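Local coordinates for protein putative esterase (Sulfolobus solfataricus P2, PDB 2RAU) that is probably a lipase or esterase of the alpha/beta-hydrolase clan that binds calcium, at residues N95-D100 / R139-E144; I38-V43 / K131-F136; D19-N24 / I85-A90; G49-L54 / D169-I174; I146-E151 / I156-Y161. All coordinates share one frame; numbering follows the deposited sequence.

How the contacts relate
All five contacts are built round one mixed sheet, which illustrates how an alpha/beta fold is secured from both faces. Contacts 1 and 2 share helix 123-141, lie on the neighbouring strands 94-100 and 37-45, and have centres only about 6 Å apart. Contact 3 packs helix 85-91 against the other face; its centre lies about 16 Å from that of contact 2 and about 20 Å from that of contact 5. Contact 4 joins segments 49-54 and 169-174 across strand 146-151, and the segments of contact 5 fall between its own in sequence. Contacts 1, 2 and 3 each close before contact 5 opens, with its strand leading into a probable nucleophile elbow.

Contact 1: N95-D100 / R139-E144; sequences NVYTID and RDSGQE. With CA (calcium ion), chain C; EDO (1,2-ethanediol), chain E.
Asn-95 and Ser-141 are the closest backbone pair, 7.4 Å between their CA atoms, where strand 94-100 passes the C-terminal end of helix 123-141. The reach across is made mainly by Tyr-97. Its CG lies anti to its carbonyl carbon (chi1 -58°), sending the ring out toward the helix, and its OH donates to Asp-140 OD2 at 2.6 Å. OD2 receives the bond through its anti lone pair, in the plane of the ring and at its edge, while carboxylate and ring stand almost perpendicular (84°). Lys-42 salt-bridges the same oxygen. A phenylalanine in place of Tyr-97 would probably cost Asp-140 OD2 its hydroxyl donor, although Lys-42 would remain, and leave the carboxylate freer to turn. Asn-95 ND2, bonded to Asp-51 O, also makes a weak bond to a water that donates to Ser-141 O at 3.1 Å. Ser-141 OG, hydrogen-bonded to Ile-137 O, accepts from Gln-143 N (3.1 Å), an ST turn, and Gly-142 takes positive phi. Ligands of calcium include Gly-142 O (2.4 Å), Glu-144 OE2 (2.2 Å), ethanediol O2 and two waters. The chemistry thus ties the helix end to the sheet by a shared carboxylate, just ahead of the metal-binding turn.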
# COMPACT_ATOMS: atom_id res chain seq x y z
N ASN A 95 -5.40 11.07 13.46
CA ASN A 95 -4.27 11.55 12.70
C ASN A 95 -3.82 10.30 11.92
O ASN A 95 -3.42 9.30 12.52
CB ASN A 95 -3.11 12.04 13.56
CG ASN A 95 -3.38 13.34 14.29
OD1 ASN A 95 -3.91 14.31 13.70
ND2 ASN A 95 -3.03 13.37 15.57
N VAL A 96 -3.85 10.37 10.60
CA VAL A 96 -3.45 9.24 9.76
C VAL A 96 -2.27 9.65 8.91
O VAL A 96 -2.26 10.70 8.33
CB VAL A 96 -4.62 8.74 8.86
CG1 VAL A 96 -4.23 7.39 8.15
CG2 VAL A 96 -5.94 8.62 9.74
N TYR A 97 -1.27 8.78 8.85
CA TYR A 97 -0.05 9.05 8.16
C TYR A 97 0.21 7.93 7.20
O TYR A 97 -0.23 6.80 7.40
CB TYR A 97 1.14 9.11 9.15
CG TYR A 97 1.05 10.14 10.27
CD1 TYR A 97 0.35 9.86 11.45
CD2 TYR A 97 1.69 11.35 10.17
CE1 TYR A 97 0.32 10.77 12.50
CE2 TYR A 97 1.66 12.27 11.24
CZ TYR A 97 0.97 11.97 12.39
OH TYR A 97 1.00 12.89 13.42
N THR A 98 0.96 8.23 6.13
CA THR A 98 1.32 7.21 5.18
C THR A 98 2.58 7.65 4.42
O THR A 98 2.77 8.82 4.14
CB THR A 98 0.12 6.82 4.25
OG1 THR A 98 0.52 5.76 3.36
CG2 THR A 98 -0.44 8.05 3.47
N ILE A 99 3.38 6.67 4.06
CA ILE A 99 4.75 6.82 3.55
C ILE A 99 4.84 6.57 2.05
O ILE A 99 4.16 5.66 1.51
CB ILE A 99 5.68 5.82 4.31
CG1 ILE A 99 7.14 5.96 3.83
CG2 ILE A 99 5.19 4.37 4.17
CD1 ILE A 99 8.25 5.09 4.63
N ASP A 100 5.60 7.46 1.39
CA ASP A 100 6.05 7.28 0.04
C ASP A 100 7.44 6.64 0.13
O ASP A 100 8.39 7.21 0.67
CB ASP A 100 6.16 8.57 -0.72
CG ASP A 100 4.84 9.29 -0.87
OD1 ASP A 100 3.82 8.62 -1.10
OD2 ASP A 100 4.82 10.53 -0.84
N ARG A 139 6.76 12.42 17.59
CA ARG A 139 6.89 13.80 17.95
C ARG A 139 5.74 14.66 17.42
O ARG A 139 5.21 15.52 18.14
CB ARG A 139 8.23 14.36 17.45
CG ARG A 139 8.48 15.76 17.98
CD ARG A 139 9.82 16.30 17.57
NE ARG A 139 10.10 17.53 18.31
CZ ARG A 139 10.73 18.59 17.82
NH1 ARG A 139 11.10 18.63 16.54
NH2 ARG A 139 10.94 19.63 18.58
N ASP A 140 5.36 14.46 16.17
CA ASP A 140 4.25 15.20 15.61
C ASP A 140 2.87 14.97 16.30
O ASP A 140 2.14 15.91 16.53
CB ASP A 140 4.11 14.86 14.14
CG ASP A 140 3.08 15.74 13.43
OD1 ASP A 140 3.37 16.94 13.29
OD2 ASP A 140 2.01 15.24 13.03
N SER A 141 2.56 13.71 16.60
CA SER A 141 1.28 13.32 17.19
C SER A 141 1.28 13.30 18.70
O SER A 141 0.23 13.28 19.36
CB SER A 141 0.99 11.91 16.76
OG SER A 141 1.88 11.01 17.35
N GLY A 142 2.47 13.28 19.28
CA GLY A 142 2.60 13.11 20.69
C GLY A 142 2.41 11.71 21.23
O GLY A 142 2.44 11.56 22.41
N GLN A 143 2.29 10.68 20.40
CA GLN A 143 2.06 9.33 20.88
C GLN A 143 3.40 8.64 21.11
O GLN A 143 4.32 8.85 20.36
CB GLN A 143 1.23 8.60 19.82
CG GLN A 143 -0.21 9.12 19.66
CD GLN A 143 -1.01 8.90 20.92
OE1 GLN A 143 -1.04 7.80 21.45
NE2 GLN A 143 -1.57 9.95 21.44
N GLU A 144 3.54 7.89 22.19
CA GLU A 144 4.75 7.05 22.44
C GLU A 144 4.74 5.81 21.55
O GLU A 144 5.78 5.34 21.11
CB GLU A 144 4.84 6.62 23.88
CG GLU A 144 5.34 7.69 24.80
CD GLU A 144 4.49 8.94 24.72
OE1 GLU A 144 3.35 8.89 25.17
OE2 GLU A 144 4.94 9.98 24.20
CA CA C . 3.39 11.48 24.59
C1 EDO E . -0.23 9.88 24.92
O1 EDO E . -0.08 8.46 24.85
C2 EDO E . 1.19 10.31 24.90
O2 EDO E . 1.45 11.71 24.83
O HOH W 1 -2.00 15.00 17.95
O HOH W 2 3.45 11.55 27.10
O HOH W 3 5.39 12.75 23.39

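Contact 2: I38-V43 / K131-F136; sequences ISLHKV and KEVVSF
Leu-40 and Val-133 face each other where strand 38-43 and helix 131-136 run in roughly the same direction, their axes 37° apart and 9.5 Å distant at closest approach. The packing hinges on the two methyls of Leu-40, each of which has its own partner. With CG anti to the backbone N (chi1 173°), the side chain stands out from the sheet and spreads its branches toward the helix. CD1 meets Val-133 CG1 tip to tip at 3.5 Å. CD2 turns instead to Phe-136 and comes within 3.3 Å of ring atom CD1, a tight fit, approaching the ring obliquely. Phe-136 reaches back by the same kind of torsion, its CG anti to its own backbone N at -179°. Its ring also meets those of Trp-6 and Trp-26, so Leu-40 packs at the border of an aromatic cluster. Val-133, in turn, touches Ile-99 of the adjoining strand. At the strand's beginning the contact thins: Ile-38 CD1 lies 4.4 Å from Glu-132 CB, and the carboxylate of Glu-132 then leads away from the strand. The polar side chains of the strand turn elsewhere. Ser-39 points away from the helix and bonds with Asp-100 and Tyr-105, while His-41 has Asp-100 and Glu-23 as partners, so these buried polar groups are satisfied by other residues. What remains between strand and helix is hydrocarbon alone, and the interface, a helix packed on the face of the sheet, depends on shape and on the burial of branched and aromatic carbon.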
# COMPACT_ATOMS: atom_id res chain seq x y z
N ILE A 38 12.47 9.70 0.61
CA ILE A 38 11.17 9.19 1.15
C ILE A 38 10.31 10.38 1.52
O ILE A 38 10.81 11.51 1.64
CB ILE A 38 11.29 8.18 2.32
CG1 ILE A 38 12.01 8.83 3.52
CG2 ILE A 38 12.02 6.96 1.86
CD1 ILE A 38 12.07 7.93 4.77
N SER A 39 9.00 10.17 1.56
CA SER A 39 8.13 11.21 2.02
C SER A 39 7.03 10.67 2.93
O SER A 39 6.80 9.48 3.04
CB SER A 39 7.62 12.12 0.89
OG SER A 39 7.38 11.41 -0.31
N LEU A 40 6.38 11.59 3.63
CA LEU A 40 5.41 11.26 4.64
C LEU A 40 4.20 12.16 4.49
O LEU A 40 4.37 13.36 4.33
CB LEU A 40 6.04 11.51 6.01
CG LEU A 40 5.23 11.41 7.28
CD1 LEU A 40 4.63 10.04 7.22
CD2 LEU A 40 6.21 11.57 8.47
N HIS A 41 3.00 11.57 4.47
CA HIS A 41 1.75 12.33 4.40
C HIS A 41 1.03 12.20 5.70
O HIS A 41 0.99 11.16 6.27
CB HIS A 41 0.80 11.80 3.30
CG HIS A 41 1.40 11.80 1.92
ND1 HIS A 41 0.82 12.48 0.85
CD2 HIS A 41 2.49 11.18 1.42
CE1 HIS A 41 1.57 12.31 -0.22
NE2 HIS A 41 2.58 11.51 0.08
N LYS A 42 0.44 13.30 6.15
CA LYS A 42 -0.46 13.29 7.29
C LYS A 42 -1.82 13.80 6.80
O LYS A 42 -1.90 14.77 6.03
CB LYS A 42 0.05 14.23 8.40
CG LYS A 42 -0.80 14.23 9.68
CD LYS A 42 -0.34 15.28 10.63
CE LYS A 42 -1.13 15.30 11.92
NZ LYS A 42 -0.54 16.28 12.82
N VAL A 43 -2.88 13.12 7.24
CA VAL A 43 -4.24 13.58 6.98
C VAL A 43 -4.99 13.70 8.30
O VAL A 43 -4.95 12.81 9.12
CB VAL A 43 -4.99 12.63 6.00
CG1 VAL A 43 -6.47 13.09 5.71
CG2 VAL A 43 -4.17 12.46 4.67
N LYS A 131 11.19 3.43 10.10
CA LYS A 131 11.66 3.94 11.38
C LYS A 131 11.75 5.49 11.44
O LYS A 131 11.33 6.12 12.44
CB LYS A 131 12.99 3.28 11.80
CG LYS A 131 13.65 3.85 13.08
CD LYS A 131 12.80 3.88 14.36
CE LYS A 131 13.09 2.78 15.33
NZ LYS A 131 12.32 2.94 16.60
N GLU A 132 12.32 6.09 10.40
CA GLU A 132 12.37 7.55 10.32
C GLU A 132 10.99 8.17 10.37
O GLU A 132 10.80 9.24 10.97
CB GLU A 132 13.08 8.00 9.03
CG GLU A 132 14.54 7.75 8.92
CD GLU A 132 15.35 8.34 10.06
OE1 GLU A 132 15.07 9.44 10.54
OE2 GLU A 132 16.27 7.64 10.48
N VAL A 133 10.02 7.56 9.68
CA VAL A 133 8.65 8.07 9.68
C VAL A 133 8.02 7.91 11.09
O VAL A 133 7.36 8.82 11.60
CB VAL A 133 7.83 7.36 8.59
CG1 VAL A 133 6.36 7.46 8.85
CG2 VAL A 133 8.25 7.85 7.17
N VAL A 134 8.20 6.74 11.71
CA VAL A 134 7.64 6.49 13.04
C VAL A 134 8.18 7.47 14.08
O VAL A 134 7.42 7.99 14.89
CB VAL A 134 7.89 5.00 13.49
CG1 VAL A 134 7.61 4.81 15.00
CG2 VAL A 134 7.07 4.01 12.58
N SER A 135 9.48 7.73 14.05
CA SER A 135 10.11 8.67 14.97
C SER A 135 9.49 10.07 14.80
O SER A 135 9.18 10.76 15.78
CB SER A 135 11.62 8.71 14.72
OG SER A 135 12.20 7.45 14.98
N PHE A 136 9.31 10.50 13.56
CA PHE A 136 8.69 11.78 13.26
C PHE A 136 7.25 11.85 13.79
O PHE A 136 6.79 12.87 14.38
CB PHE A 136 8.67 12.01 11.75
CG PHE A 136 8.07 13.32 11.33
CD1 PHE A 136 6.70 13.45 11.12
CD2 PHE A 136 8.85 14.44 11.24
CE1 PHE A 136 6.14 14.68 10.78
CE2 PHE A 136 8.29 15.67 10.90
CZ PHE A 136 6.94 15.77 10.66

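Contact 3: D19-N24 / I85-A90; sequences DQLIEN and IVLYLA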
# COMPACT_ATOMS: atom_id res chain seq x y z
N ASP A 19 -13.07 18.50 1.47
CA ASP A 19 -12.49 19.75 1.98
C ASP A 19 -12.53 19.94 3.52
O ASP A 19 -12.04 20.95 4.04
CB ASP A 19 -13.08 20.96 1.27
CG ASP A 19 -14.54 21.10 1.48
OD1 ASP A 19 -15.07 20.60 2.51
OD2 ASP A 19 -15.18 21.70 0.59
N GLN A 20 -13.12 18.99 4.24
CA GLN A 20 -13.00 18.96 5.69
C GLN A 20 -11.70 18.31 6.15
O GLN A 20 -11.36 18.33 7.36
CB GLN A 20 -14.23 18.26 6.29
CG GLN A 20 -15.50 19.17 6.21
CD GLN A 20 -15.18 20.69 6.56
OE1 GLN A 20 -14.95 21.53 5.66
NE2 GLN A 20 -15.10 21.01 7.87
N LEU A 21 -11.00 17.70 5.21
CA LEU A 21 -9.75 17.00 5.50
C LEU A 21 -8.56 17.78 4.96
O LEU A 21 -8.61 18.36 3.87
CB LEU A 21 -9.74 15.60 4.90
CG LEU A 21 -10.79 14.64 5.42
CD1 LEU A 21 -10.66 13.32 4.67
CD2 LEU A 21 -10.70 14.48 6.94
N ILE A 22 -7.48 17.83 5.72
CA ILE A 22 -6.31 18.55 5.24
C ILE A 22 -5.08 17.62 5.25
O ILE A 22 -4.99 16.66 6.03
CB ILE A 22 -6.11 19.94 5.96
CG1 ILE A 22 -5.57 19.74 7.36
CG2 ILE A 22 -7.44 20.81 5.95
CD1 ILE A 22 -4.06 19.65 7.42
N GLU A 23 -4.18 17.89 4.31
CA GLU A 23 -2.96 17.12 4.11
C GLU A 23 -1.70 17.95 4.35
O GLU A 23 -1.61 19.10 3.99
CB GLU A 23 -2.97 16.61 2.67
CG GLU A 23 -1.89 15.61 2.32
CD GLU A 23 -1.87 15.18 0.86
OE1 GLU A 23 -2.40 15.92 -0.02
OE2 GLU A 23 -1.29 14.12 0.59
N ASN A 24 -0.72 17.32 5.00
CA ASN A 24 0.63 17.83 5.13
C ASN A 24 1.57 16.79 4.54
O ASN A 24 1.32 15.60 4.67
CB ASN A 24 0.94 18.14 6.59
CG ASN A 24 0.20 19.38 7.06
OD1 ASN A 24 0.64 20.47 6.81
ND2 ASN A 24 -0.99 19.20 7.64
N ILE A 85 -9.46 4.03 3.38
CA ILE A 85 -9.18 3.84 4.82
C ILE A 85 -8.54 5.10 5.42
O ILE A 85 -8.87 5.48 6.55
CB ILE A 85 -8.36 2.53 5.10
CG1 ILE A 85 -8.34 2.17 6.59
CG2 ILE A 85 -6.95 2.56 4.55
CD1 ILE A 85 -9.64 2.16 7.26
N VAL A 86 -7.63 5.74 4.69
CA VAL A 86 -6.93 6.92 5.19
C VAL A 86 -7.91 8.05 5.46
O VAL A 86 -7.96 8.59 6.57
CB VAL A 86 -5.77 7.37 4.23
CG1 VAL A 86 -5.26 8.79 4.60
CG2 VAL A 86 -4.63 6.37 4.22
N LEU A 87 -8.71 8.39 4.46
CA LEU A 87 -9.69 9.47 4.57
C LEU A 87 -10.82 9.18 5.58
O LEU A 87 -11.24 10.04 6.33
CB LEU A 87 -10.23 9.81 3.19
CG LEU A 87 -9.21 10.20 2.08
CD1 LEU A 87 -9.95 10.62 0.82
CD2 LEU A 87 -8.23 11.33 2.46
N TYR A 88 -11.28 7.95 5.59
CA TYR A 88 -12.30 7.48 6.52
C TYR A 88 -11.86 7.60 7.97
O TYR A 88 -12.60 8.11 8.81
CB TYR A 88 -12.63 6.00 6.21
CG TYR A 88 -13.79 5.49 7.05
CD1 TYR A 88 -15.11 5.68 6.63
CD2 TYR A 88 -13.58 4.83 8.27
CE1 TYR A 88 -16.17 5.21 7.38
CE2 TYR A 88 -14.65 4.36 9.00
CZ TYR A 88 -15.92 4.55 8.55
OH TYR A 88 -16.99 4.08 9.26
N LEU A 89 -10.66 7.11 8.26
CA LEU A 89 -10.15 7.24 9.63
C LEU A 89 -9.90 8.70 10.00
O LEU A 89 -10.18 9.09 11.12
CB LEU A 89 -8.94 6.34 9.88
CG LEU A 89 -9.15 4.84 9.82
CD1 LEU A 89 -7.78 4.20 10.03
CD2 LEU A 89 -10.21 4.39 10.84
N ALA A 90 -9.40 9.51 9.06
CA ALA A 90 -9.21 10.94 9.34
C ALA A 90 -10.55 11.64 9.60
O ALA A 90 -10.66 12.46 10.52
CB ALA A 90 -8.42 11.61 8.22
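Ala-90, which receives one branch of Leu-21, is fixed in its helix by a backbone bond from its N to Val-86 O at 3.0 Å. Against this regular surface the side chains that meet are apolar. Leu-21 of strand 21-29 carries CG anti to its carbonyl carbon (chi1 -62°) and extends onward, bringing its two methyls up to successive places on the helix. CD1 rests against Leu-87, 3.8 Å from CB and 3.7 Å from the carbonyl O, the latter a van der Waals touch. CD2 lies 3.9 Å from Ala-90 CB; the short side chain of the alanine lets the leucine come this near the helix backbone. Leu-87 CD2 also meets Leu-21 CD1, at 3.8 Å, as the two leucines slant across one another. Ile-15 touches both leucines, and Leu-45 and Val-43 of the next strand continue the apolar layer beneath Leu-21 and Ala-90 respectively. Replacing Leu-21 by alanine would remove both methyls and is likely to open a gap between the strand and the Leu-87 to Ala-90 turn. Such packing of a helix over strands, near the antiparallel edge of a mainly parallel sheet, is characteristic of the alpha/beta-hydrolase fold.

Contact 4: G49-L54 / D169-I174; sequences GNDAVL and DIKGLI
Asp-51 and Lys-171 approach from opposite directions and join in a salt bridge, with Lys-171 NZ 2.7 Å from Asp-51 OD1. Each stands where its chain turns a corner. The lysine begins with CG set between its backbone N and carbonyl carbon (chi1 65°), a sterically costly start, but beyond that the chain is fully extended, so the ammonium is delivered at full length. The aspartate is less regular: its backbone has positive phi, and chi1 of -145° departs from the staggered positions. This posture turns OD1 to two donors. NZ comes to its syn lone pair, while Ala-52 N donates to the anti lone pair at 2.8 Å with a bent N-H...O angle of 141°. The two bonds together fix the carboxylate's rotation. NZ favours OD1 clearly, since OD2 is 3.5 Å from it, and the ammonium also makes a weak bond to Arg-145 O. Such pairing would be expected to keep the aspartate ionised. Further along the strands, Val-53 CG1 and Ile-174 CD1 come no closer than 4.7 Å, because strand 146-151 runs between their strands. Tyr-147 of that middle strand touches both Asp-51 and Lys-171, so the bridge straddles it at the partly exposed side near the N-terminal ends of three parallel strands, with Ala-52 and Leu-54 turned to helix 123-141.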
# COMPACT_ATOMS: atom_id res chain seq x y z
N GLY A 49 -6.73 16.24 14.43
CA GLY A 49 -7.10 14.85 14.75
C GLY A 49 -6.36 14.42 16.00
O GLY A 49 -5.63 15.22 16.62
N ASN A 50 -6.56 13.17 16.39
CA ASN A 50 -5.91 12.61 17.56
C ASN A 50 -5.29 11.26 17.31
O ASN A 50 -5.61 10.58 16.35
CB ASN A 50 -6.89 12.52 18.73
CG ASN A 50 -7.19 13.88 19.31
OD1 ASN A 50 -8.30 14.37 19.15
ND2 ASN A 50 -6.21 14.52 19.95
N ASP A 51 -4.37 10.90 18.20
CA ASP A 51 -3.66 9.63 18.17
C ASP A 51 -2.79 9.56 16.93
O ASP A 51 -2.40 10.60 16.39
CB ASP A 51 -4.61 8.44 18.24
CG ASP A 51 -4.03 7.28 19.02
OD1 ASP A 51 -2.92 6.76 18.73
OD2 ASP A 51 -4.73 6.88 19.96
N ALA A 52 -2.48 8.33 16.51
CA ALA A 52 -1.62 8.13 15.35
C ALA A 52 -1.79 6.74 14.74
O ALA A 52 -1.63 5.72 15.43
CB ALA A 52 -0.14 8.38 15.73
N VAL A 53 -2.15 6.71 13.45
CA VAL A 53 -2.19 5.51 12.63
C VAL A 53 -1.29 5.72 11.45
O VAL A 53 -1.47 6.69 10.73
CB VAL A 53 -3.61 5.22 12.09
CG1 VAL A 53 -3.60 3.94 11.34
CG2 VAL A 53 -4.63 5.18 13.28
N LEU A 54 -0.34 4.81 11.24
CA LEU A 54 0.52 4.84 10.05
C LEU A 54 0.13 3.65 9.16
O LEU A 54 0.08 2.49 9.61
CB LEU A 54 2.01 4.76 10.42
CG LEU A 54 3.03 4.48 9.30
CD1 LEU A 54 3.01 5.65 8.27
CD2 LEU A 54 4.41 4.21 9.90
N ASP A 169 7.56 1.06 19.89
CA ASP A 169 6.90 1.81 18.82
C ASP A 169 5.43 1.48 18.50
O ASP A 169 4.73 2.37 18.03
CB ASP A 169 7.68 1.62 17.51
CG ASP A 169 9.03 2.31 17.50
OD1 ASP A 169 9.34 3.10 18.44
OD2 ASP A 169 9.78 2.06 16.51
N ILE A 170 4.97 0.25 18.73
CA ILE A 170 3.68 -0.24 18.16
C ILE A 170 2.72 -0.76 19.20
O ILE A 170 3.09 -1.63 19.97
CB ILE A 170 3.93 -1.40 17.13
CG1 ILE A 170 5.03 -1.02 16.11
CG2 ILE A 170 2.60 -1.86 16.40
CD1 ILE A 170 4.79 0.30 15.29
N LYS A 171 1.50 -0.24 19.21
CA LYS A 171 0.53 -0.66 20.19
C LYS A 171 -0.65 -1.43 19.58
O LYS A 171 -1.49 -1.95 20.30
CB LYS A 171 0.04 0.54 20.98
CG LYS A 171 -0.71 1.55 20.18
CD LYS A 171 -1.10 2.79 20.95
CE LYS A 171 -1.58 3.85 19.99
NZ LYS A 171 -1.79 5.17 20.61
N GLY A 172 -0.69 -1.53 18.25
CA GLY A 172 -1.75 -2.24 17.57
C GLY A 172 -1.39 -2.45 16.12
O GLY A 172 -0.75 -1.58 15.50
N LEU A 173 -1.78 -3.60 15.58
CA LEU A 173 -1.53 -3.94 14.18
C LEU A 173 -2.83 -4.16 13.41
O LEU A 173 -3.75 -4.81 13.90
CB LEU A 173 -0.64 -5.18 14.06
CG LEU A 173 0.86 -4.98 14.29
CD1 LEU A 173 1.52 -6.32 14.69
CD2 LEU A 173 1.54 -4.36 13.08
N ILE A 174 -2.92 -3.55 12.23
CA ILE A 174 -4.07 -3.71 11.35
C ILE A 174 -3.56 -4.21 9.99
O ILE A 174 -2.92 -3.47 9.24
CB ILE A 174 -4.79 -2.37 11.12
CG1 ILE A 174 -5.27 -1.77 12.47
CG2 ILE A 174 -5.96 -2.53 10.07
CD1 ILE A 174 -5.49 -0.25 12.41

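Contact 5: I146-E151 / I156-Y161; sequences IYLAGE and IAALNY
The beta-alpha-beta unit of strand 146-151, helix 153-169 and strand 170-176 holds this contact, in which Leu-148 of the strand packs on Ala-158 and Tyr-161 of the helix. Strand and helix are joined by a tight turn whose sequence fits the GxSxG nucleophile elbow of alpha/beta hydrolases, with Gly-150 its first glycine and Ser-152 probably the nucleophile. Leu-148 directs its CG anti to the backbone N (chi1 -176°), and branch CD2 is then laid on the helix surface. It sits 3.7 Å from Ala-158 CA and 3.8 Å from Ala-158 CB, while CG itself is 3.9 Å from that CB. One turn onward, Tyr-161 CD2 comes within 4.2 Å of Leu-148 CD2, the ring being met obliquely; the tyrosine hydroxyl goes elsewhere, to a hydrogen bond with Asp-169. Small residues are consistent with the close approach. A beta carbon built on Gly-150 would point at the helix and lie about 3.4 Å from Ala-158 CB, a tight spacing, whereas the alanine presents just a methyl. On the strand's reverse side Ala-149 and Glu-151 point away from the helix. Across the contact the side chains meet by apolar packing: Leu-148, two residues before Gly-150, carries it, and the pairing of glycine with alanine is consistent with a helix lying close to the strand beside the probable elbow.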
# COMPACT_ATOMS: atom_id res chain seq x y z
N ILE A 146 2.31 3.78 18.30
CA ILE A 146 1.30 4.01 17.26
C ILE A 146 0.57 2.74 16.80
O ILE A 146 0.97 1.60 17.09
CB ILE A 146 1.94 4.74 16.04
CG1 ILE A 146 2.86 3.79 15.27
CG2 ILE A 146 2.75 6.04 16.42
CD1 ILE A 146 3.41 4.42 14.00
N TYR A 147 -0.54 2.98 16.10
CA TYR A 147 -1.25 1.94 15.38
C TYR A 147 -0.59 1.85 14.02
O TYR A 147 -0.37 2.85 13.36
CB TYR A 147 -2.73 2.27 15.23
CG TYR A 147 -3.47 2.32 16.52
CD1 TYR A 147 -3.70 1.17 17.24
CD2 TYR A 147 -3.95 3.51 17.02
CE1 TYR A 147 -4.37 1.20 18.41
CE2 TYR A 147 -4.63 3.56 18.19
CZ TYR A 147 -4.84 2.39 18.90
OH TYR A 147 -5.54 2.39 20.09
N LEU A 148 -0.25 0.63 13.63
CA LEU A 148 0.44 0.40 12.37
C LEU A 148 -0.41 -0.52 11.49
O LEU A 148 -0.72 -1.66 11.86
CB LEU A 148 1.80 -0.25 12.61
CG LEU A 148 2.70 -0.47 11.39
CD1 LEU A 148 2.99 0.87 10.77
CD2 LEU A 148 3.96 -1.19 11.78
N ALA A 149 -0.74 -0.03 10.31
CA ALA A 149 -1.56 -0.76 9.35
C ALA A 149 -0.72 -1.00 8.14
O ALA A 149 0.20 -0.22 7.82
CB ALA A 149 -2.82 0.01 9.00
N GLY A 150 -1.05 -2.05 7.41
CA GLY A 150 -0.35 -2.44 6.21
C GLY A 150 -1.26 -3.05 5.17
O GLY A 150 -2.10 -3.88 5.50
N GLU A 151 -1.10 -2.62 3.91
CA GLU A 151 -1.86 -3.19 2.79
C GLU A 151 -0.97 -4.08 1.95
O GLU A 151 0.02 -3.64 1.42
CB GLU A 151 -2.40 -2.05 1.90
CG GLU A 151 -3.26 -1.05 2.63
CD GLU A 151 -3.93 -0.01 1.75
OE1 GLU A 151 -3.60 0.06 0.52
OE2 GLU A 151 -4.78 0.74 2.28
N ILE A 156 3.24 -7.30 5.42
CA ILE A 156 4.50 -7.99 5.70
C ILE A 156 5.49 -6.99 6.31
O ILE A 156 6.16 -7.30 7.28
CB ILE A 156 5.14 -8.64 4.40
CG1 ILE A 156 4.19 -9.68 3.78
CG2 ILE A 156 6.41 -9.36 4.75
CD1 ILE A 156 4.48 -10.10 2.29
N ALA A 157 5.60 -5.81 5.71
CA ALA A 157 6.46 -4.75 6.24
C ALA A 157 6.07 -4.40 7.69
O ALA A 157 6.94 -4.24 8.54
CB ALA A 157 6.41 -3.53 5.34
N ALA A 158 4.76 -4.29 7.96
CA ALA A 158 4.27 -3.95 9.31
C ALA A 158 4.68 -5.01 10.33
O ALA A 158 5.12 -4.69 11.47
CB ALA A 158 2.78 -3.80 9.29
N LEU A 159 4.55 -6.28 9.94
CA LEU A 159 4.93 -7.37 10.80
C LEU A 159 6.43 -7.44 11.03
O LEU A 159 6.89 -7.70 12.15
CB LEU A 159 4.42 -8.70 10.24
CG LEU A 159 3.14 -9.20 10.90
CD1 LEU A 159 2.34 -10.10 9.96
CD2 LEU A 159 3.50 -9.90 12.22
N ASN A 160 7.20 -7.28 9.94
CA ASN A 160 8.67 -7.26 10.03
C ASN A 160 9.19 -6.09 10.92
O ASN A 160 10.09 -6.26 11.76
CB ASN A 160 9.27 -7.19 8.61
CG ASN A 160 9.10 -8.48 7.85
OD1 ASN A 160 8.61 -9.46 8.41
ND2 ASN A 160 9.44 -8.49 6.56
N TYR A 161 8.63 -4.91 10.71
CA TYR A 161 8.94 -3.74 11.52
C TYR A 161 8.62 -4.00 13.00
O TYR A 161 9.45 -3.74 13.89
CB TYR A 161 8.19 -2.47 11.03
CG TYR A 161 8.61 -1.26 11.77
CD1 TYR A 161 9.67 -0.49 11.34
CD2 TYR A 161 7.95 -0.88 12.96
CE1 TYR A 161 10.09 0.61 12.06
CE2 TYR A 161 8.37 0.25 13.67
CZ TYR A 161 9.44 0.97 13.22
OH TYR A 161 9.87 2.09 13.92